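Local coordinates for protein reducing end xylose-releasing exo-oligoxylanase (Bacillus halodurans, PDB 1WU4) that hydrolyses beta-anomeric xylooligosaccharides of three or more units with inversion, releasing xylose from the reducing end, at residues 130-135 / 198-203; 267-272 / 324-329. The protein carries 1 engineered substitution. All coordinates share one frame; numbering follows the deposited sequence.

Interaction 1 of 2, residues 130-135 / 198-203; sequences EEYFAL and YHLPHF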
loop_
_atom_site.group_PDB
_atom_site.type_symbol
_atom_site.label_atom_id
_atom_site.label_comp_id
_atom_site.label_asym_id
_atom_site.label_seq_id
_atom_site.Cartn_x
_atom_site.Cartn_y
_atom_site.Cartn_z
ATOM N N GLU A 130 5.307 -6.831 4.489
ATOM C CA GLU A 130 4.941 -8.242 4.431
ATOM C C GLU A 130 3.616 -8.499 3.712
ATOM O O GLU A 130 3.523 -9.403 2.885
ATOM C CB GLU A 130 4.873 -8.842 5.843
ATOM C CG GLU A 130 6.166 -9.504 6.331
ATOM C CD GLU A 130 7.265 -8.518 6.689
ATOM O OE1 GLU A 130 8.355 -8.980 7.096
ATOM O OE2 GLU A 130 7.049 -7.294 6.572
ATOM N N GLU A 131 2.582 -7.721 4.015
ATOM C CA GLU A 131 1.303 -7.970 3.365
ATOM C C GLU A 131 1.333 -7.692 1.865
ATOM O O GLU A 131 0.667 -8.387 1.098
ATOM C CB GLU A 131 0.172 -7.197 4.057
ATOM C CG GLU A 131 0.319 -5.693 4.087
ATOM C CD GLU A 131 -0.747 -5.027 4.943
ATOM O OE1 GLU A 131 -1.783 -5.666 5.224
ATOM O OE2 GLU A 131 -0.552 -3.856 5.328
ATOM N N TYR A 132 2.105 -6.696 1.434
ATOM C CA TYR A 132 2.215 -6.426 0.002
ATOM C C TYR A 132 3.050 -7.533 -0.651
ATOM O O TYR A 132 2.742 -7.962 -1.761
ATOM C CB TYR A 132 2.851 -5.055 -0.261
ATOM C CG TYR A 132 1.847 -3.951 -0.529
ATOM C CD1 TYR A 132 1.467 -3.626 -1.831
ATOM C CD2 TYR A 132 1.269 -3.236 0.522
ATOM C CE1 TYR A 132 0.537 -2.611 -2.080
ATOM C CE2 TYR A 132 0.340 -2.227 0.284
ATOM C CZ TYR A 132 -0.019 -1.920 -1.017
ATOM O OH TYR A 132 -0.938 -0.923 -1.256
ATOM N N PHE A 133 4.098 -8.003 0.031
ATOM C CA PHE A 133 4.913 -9.091 -0.523
ATOM C C PHE A 133 4.012 -10.295 -0.794
ATOM O O PHE A 133 4.036 -10.878 -1.877
ATOM C CB PHE A 133 6.009 -9.550 0.456
ATOM C CG PHE A 133 7.211 -8.643 0.530
ATOM C CD1 PHE A 133 7.814 -8.149 -0.621
ATOM C CD2 PHE A 133 7.770 -8.328 1.765
ATOM C CE1 PHE A 133 8.960 -7.351 -0.541
ATOM C CE2 PHE A 133 8.913 -7.535 1.854
ATOM C CZ PHE A 133 9.508 -7.046 0.701
ATOM N N ALA A 134 3.217 -10.663 0.206
ATOM C CA ALA A 134 2.334 -11.814 0.089
ATOM C C ALA A 134 1.362 -11.724 -1.078
ATOM O O ALA A 134 1.263 -12.659 -1.872
ATOM C CB ALA A 134 1.573 -12.025 1.393
ATOM N N LEU A 135 0.644 -10.610 -1.207
ATOM C CA LEU A 135 -0.299 -10.522 -2.314
ATOM C C LEU A 135 0.412 -10.455 -3.662
ATOM O O LEU A 135 -0.038 -11.071 -4.629
ATOM C CB LEU A 135 -1.248 -9.326 -2.158
ATOM C CG LEU A 135 -2.423 -9.371 -3.152
ATOM C CD1 LEU A 135 -3.226 -10.653 -2.949
ATOM C CD2 LEU A 135 -3.320 -8.161 -2.964
ATOM N N TYR A 198 -2.110 0.714 7.278
ATOM C CA TYR A 198 -1.664 -0.665 7.072
ATOM C C TYR A 198 -2.834 -1.616 6.829
ATOM O O TYR A 198 -2.640 -2.754 6.398
ATOM C CB TYR A 198 -0.919 -1.174 8.308
ATOM C CG TYR A 198 0.484 -0.648 8.530
ATOM C CD1 TYR A 198 0.956 0.489 7.871
ATOM C CD2 TYR A 198 1.325 -1.273 9.451
ATOM C CE1 TYR A 198 2.241 0.990 8.131
ATOM C CE2 TYR A 198 2.597 -0.785 9.716
ATOM C CZ TYR A 198 3.050 0.343 9.058
ATOM O OH TYR A 198 4.311 0.824 9.341
ATOM N N HIS A 199 -4.049 -1.164 7.126
ATOM C CA HIS A 199 -5.222 -2.013 6.970
ATOM C C HIS A 199 -5.685 -2.156 5.532
ATOM O O HIS A 199 -6.123 -1.192 4.904
ATOM C CB HIS A 199 -6.346 -1.491 7.864
ATOM C CG HIS A 199 -6.058 -1.657 9.323
ATOM N ND1 HIS A 199 -6.589 -2.684 10.073
ATOM C CD2 HIS A 199 -5.215 -0.988 10.144
ATOM C CE1 HIS A 199 -6.082 -2.642 11.292
ATOM N NE2 HIS A 199 -5.245 -1.624 11.362
ATOM N N LEU A 200 -5.590 -3.382 5.027
ATOM C CA LEU A 200 -5.959 -3.694 3.653
ATOM C C LEU A 200 -6.981 -4.827 3.639
ATOM O O LEU A 200 -6.660 -5.970 3.297
ATOM C CB LEU A 200 -4.706 -4.107 2.880
ATOM C CG LEU A 200 -3.520 -3.139 2.974
ATOM C CD1 LEU A 200 -2.301 -3.764 2.309
ATOM C CD2 LEU A 200 -3.871 -1.807 2.322
ATOM N N PRO A 201 -8.239 -4.521 4.001
ATOM C CA PRO A 201 -9.267 -5.563 4.017
ATOM C C PRO A 201 -9.411 -6.291 2.691
ATOM O O PRO A 201 -9.696 -7.492 2.665
ATOM C CB PRO A 201 -10.533 -4.804 4.428
ATOM C CG PRO A 201 -10.268 -3.402 3.977
ATOM C CD PRO A 201 -8.812 -3.200 4.311
ATOM N N HIS A 202 -9.208 -5.567 1.593
ATOM C CA HIS A 202 -9.307 -6.164 0.269
ATOM C C HIS A 202 -8.199 -7.193 0.037
ATOM O O HIS A 202 -8.397 -8.168 -0.686
ATOM C CB HIS A 202 -9.309 -5.075 -0.820
ATOM C CG HIS A 202 -8.261 -4.020 -0.641
ATOM N ND1 HIS A 202 -8.114 -3.305 0.528
ATOM C CD2 HIS A 202 -7.332 -3.534 -1.500
ATOM C CE1 HIS A 202 -7.139 -2.423 0.381
ATOM N NE2 HIS A 202 -6.650 -2.540 -0.839
ATOM N N PHE A 203 -7.039 -6.986 0.653
ATOM C CA PHE A 203 -5.942 -7.944 0.536
ATOM C C PHE A 203 -6.306 -9.184 1.355
ATOM O O PHE A 203 -6.126 -10.317 0.904
ATOM C CB PHE A 203 -4.639 -7.357 1.094
ATOM C CG PHE A 203 -3.884 -6.474 0.132
ATOM C CD1 PHE A 203 -4.547 -5.556 -0.681
ATOM C CD2 PHE A 203 -2.494 -6.531 0.073
ATOM C CE1 PHE A 203 -3.837 -4.709 -1.538
ATOM C CE2 PHE A 203 -1.775 -5.690 -0.777
ATOM C CZ PHE A 203 -2.445 -4.778 -1.583
#
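Leu135 and Phe203 meet methyl to ring: CD2 of Leu135 stands 3.4 Å from the centroid of the Phe203 ring, 5° off its normal, a CH-pi contact over the centre of the face. The opposite face of that ring is covered, nearer its rim, by CD1 of Leu200, so the phenyl group lies between two leucine methyls. Its CE2-CZ edge in turn points into the face of Tyr132, a T-shaped pair with centroids 4.9 Å apart and planes at 62°; the closest atoms are Tyr132 CE1 and Phe203 CZ at 3.7 Å. Glu131 O borders the Phe203 ring at its edge. The same Leu200 CD1 touches Tyr132 CE2 at 3.7 Å and lies 3.3 Å from Glu131 CD. These residues join helix 127-144 to the start of helix 201-210, two successive inner helices of the (alpha/alpha)6 barrel of glycoside hydrolase family 8, with Leu200 as N-cap residue of the second. Glu131 starts with CG wedged between its backbone N and carbonyl carbon (chi1 60°) and then runs extended, which carries the carboxylate across to the loop before that helix; there OE2 comes within 2.6 Å of Tyr198 O. OE1 is hydrogen-bonded to Tyr204 OH, and this hydroxyl also bonds to Leu200 N, so one tyrosine links the acid to the helix start. Further out, Tyr74 meets the Tyr132 ring edge-to-face, and the side chain of Tyr198 comes within about 4 Å of that of Asp263, probably the proton acceptor of catalysis.

Interaction 2 of 2, residues 267-272 / 324-329; sequences VAANIG and IATNAM
The helical segments 267-272 and 324-329 run in broadly the same direction, their axes inclined at 27° and 7.2 Å from each other at closest approach, with the CA atoms of Ala269 and Thr326 only 4.7 Å apart. Both belong to helices of the inner ring of the (alpha/alpha)6 barrel, where inner helices share a direction because an outer helix, here 282-295, returns the chain between them. Small residues permit the close approach. Ala268 turns its CB toward the other helix and rests on its backbone, 3.7 Å from Thr326 O, with the amide oxygen of Asn327 just beyond. Ala269, the residue most covered here, has its methyl between two side chains: CG2 of Thr326 at 4.1 Å and SD of Met329 at 3.8 Å. Thr326 presents that methyl, while its hydroxyl turns back along its own helix and is hydrogen-bonded to Leu323 O. Met329 lays its whole side chain against Ala269. With CG anti to the backbone N (chi1 -176°) and the chain extended beyond it, the thioether lies alongside Ala269, CG over the backbone, sulfur beside CB and the terminal methyl against the carbonyl oxygen. Ala368 and Ala371 of helix 358-372 also touch this side chain, which is therefore shared among three inner helices. Cutting Met329 back to an alanine removes CG, the sulfur and the end methyl, and would probably open a gap between Ala269 and the alanines of helix 358-372, losing this residue's contacts with Ala368 and Ala371. One turn after Ala268, Gly272 brings its bare CA to 3.8 Å from Met329 O, an oxygen that a beta carbon on Gly272 would strike.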
loop_
_atom_site.group_PDB
_atom_site.type_symbol
_atom_site.label_atom_id
_atom_site.label_comp_id
_atom_site.label_asym_id
_atom_site.label_seq_id
_atom_site.Cartn_x
_atom_site.Cartn_y
_atom_site.Cartn_z
ATOM N N VAL A 267 -4.710 5.803 3.528
ATOM C CA VAL A 267 -6.037 5.356 3.932
ATOM C C VAL A 267 -7.071 5.609 2.829
ATOM O O VAL A 267 -7.834 4.712 2.476
ATOM C CB VAL A 267 -6.475 6.046 5.246
ATOM C CG1 VAL A 267 -7.940 5.749 5.536
ATOM C CG2 VAL A 267 -5.604 5.555 6.399
ATOM N N ALA A 268 -7.089 6.817 2.273
ATOM C CA ALA A 268 -8.041 7.134 1.210
ATOM C C ALA A 268 -7.832 6.230 -0.001
ATOM O O ALA A 268 -8.794 5.768 -0.618
ATOM C CB ALA A 268 -7.902 8.596 0.796
ATOM N N ALA A 269 -6.570 5.981 -0.344
ATOM C CA ALA A 269 -6.253 5.126 -1.482
ATOM C C ALA A 269 -6.733 3.700 -1.243
ATOM O O ALA A 269 -7.302 3.073 -2.136
ATOM C CB ALA A 269 -4.751 5.133 -1.750
ATOM N N ASN A 270 -6.488 3.191 -0.037
ATOM C CA ASN A 270 -6.896 1.836 0.329
ATOM C C ASN A 270 -8.411 1.685 0.274
ATOM O O ASN A 270 -8.928 0.659 -0.170
ATOM C CB ASN A 270 -6.411 1.485 1.739
ATOM C CG ASN A 270 -4.903 1.429 1.846
ATOM O OD1 ASN A 270 -4.203 1.183 0.865
ATOM N ND2 ASN A 270 -4.393 1.637 3.055
ATOM N N ILE A 271 -9.118 2.706 0.739
ATOM C CA ILE A 271 -10.573 2.680 0.727
ATOM C C ILE A 271 -11.066 2.672 -0.717
ATOM O O ILE A 271 -12.025 1.977 -1.049
ATOM C CB ILE A 271 -11.139 3.890 1.497
ATOM C CG1 ILE A 271 -10.848 3.709 2.988
ATOM C CG2 ILE A 271 -12.643 4.028 1.260
ATOM C CD1 ILE A 271 -11.223 4.890 3.848
ATOM N N GLY A 272 -10.395 3.432 -1.577
ATOM C CA GLY A 272 -10.777 3.461 -2.975
ATOM C C GLY A 272 -10.574 2.119 -3.657
ATOM O O GLY A 272 -11.448 1.650 -4.390
ATOM N N ILE A 324 -2.177 14.273 -2.934
ATOM C CA ILE A 324 -3.045 14.501 -4.087
ATOM C C ILE A 324 -3.399 13.170 -4.750
ATOM O O ILE A 324 -4.563 12.901 -5.052
ATOM C CB ILE A 324 -2.356 15.416 -5.132
ATOM C CG1 ILE A 324 -2.246 16.839 -4.584
ATOM C CG2 ILE A 324 -3.123 15.390 -6.454
ATOM C CD1 ILE A 324 -1.461 17.779 -5.486
ATOM N N ALA A 325 -2.390 12.334 -4.971
ATOM C CA ALA A 325 -2.601 11.038 -5.604
ATOM C C ALA A 325 -3.552 10.145 -4.816
ATOM O O ALA A 325 -4.444 9.521 -5.394
ATOM C CB ALA A 325 -1.265 10.327 -5.797
ATOM N N THR A 326 -3.368 10.079 -3.501
ATOM C CA THR A 326 -4.229 9.227 -2.692
ATOM C C THR A 326 -5.660 9.743 -2.624
ATOM O O THR A 326 -6.601 8.953 -2.671
ATOM C CB THR A 326 -3.678 9.037 -1.260
ATOM O OG1 THR A 326 -3.572 10.306 -0.604
ATOM C CG2 THR A 326 -2.309 8.360 -1.302
ATOM N N ASN A 327 -5.830 11.061 -2.527
ATOM C CA ASN A 327 -7.178 11.617 -2.479
ATOM C C ASN A 327 -7.901 11.333 -3.792
ATOM O O ASN A 327 -9.105 11.074 -3.806
ATOM C CB ASN A 327 -7.144 13.125 -2.219
ATOM C CG ASN A 327 -6.874 13.457 -0.765
ATOM O OD1 ASN A 327 -6.968 12.593 0.113
ATOM N ND2 ASN A 327 -6.554 14.718 -0.496
ATOM N N ALA A 328 -7.164 11.381 -4.899
ATOM C CA ALA A 328 -7.751 11.106 -6.205
ATOM C C ALA A 328 -8.124 9.626 -6.311
ATOM O O ALA A 328 -9.198 9.285 -6.800
ATOM C CB ALA A 328 -6.773 11.488 -7.312
ATOM N N MET A 329 -7.233 8.748 -5.855
ATOM C CA MET A 329 -7.499 7.313 -5.894
ATOM C C MET A 329 -8.735 7.008 -5.045
ATOM O O MET A 329 -9.496 6.084 -5.341
ATOM C CB MET A 329 -6.282 6.534 -5.377
ATOM C CG MET A 329 -6.415 5.018 -5.451
ATOM S SD MET A 329 -4.785 4.256 -5.433
ATOM C CE MET A 329 -5.193 2.597 -4.869
#

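In the fold
Following the chain from the N terminus, past helices 69-81 and 85-99, helix 127-144 supplies the first half of interaction 1; the chain then passes through outer helix 154-167 and a long loop before 198-203 closes it. Outer helix 216-233 follows, and interaction 2 opens on helix 265-278, closing at 324-329 after outer helix 282-295. The two loops are in series, neither nested nor crossed. Together they tie inner helix 127-144 to 201-210 and 265-278 to 320-329. The step between, from 201-210 to 265-278, is bridged where the interactions touch: Leu200 CD2 packs 3.3 Å from Asn270 OD1, and His202 also meets the Asn270 backbone. Four consecutive inner helices of the barrel are thus connected.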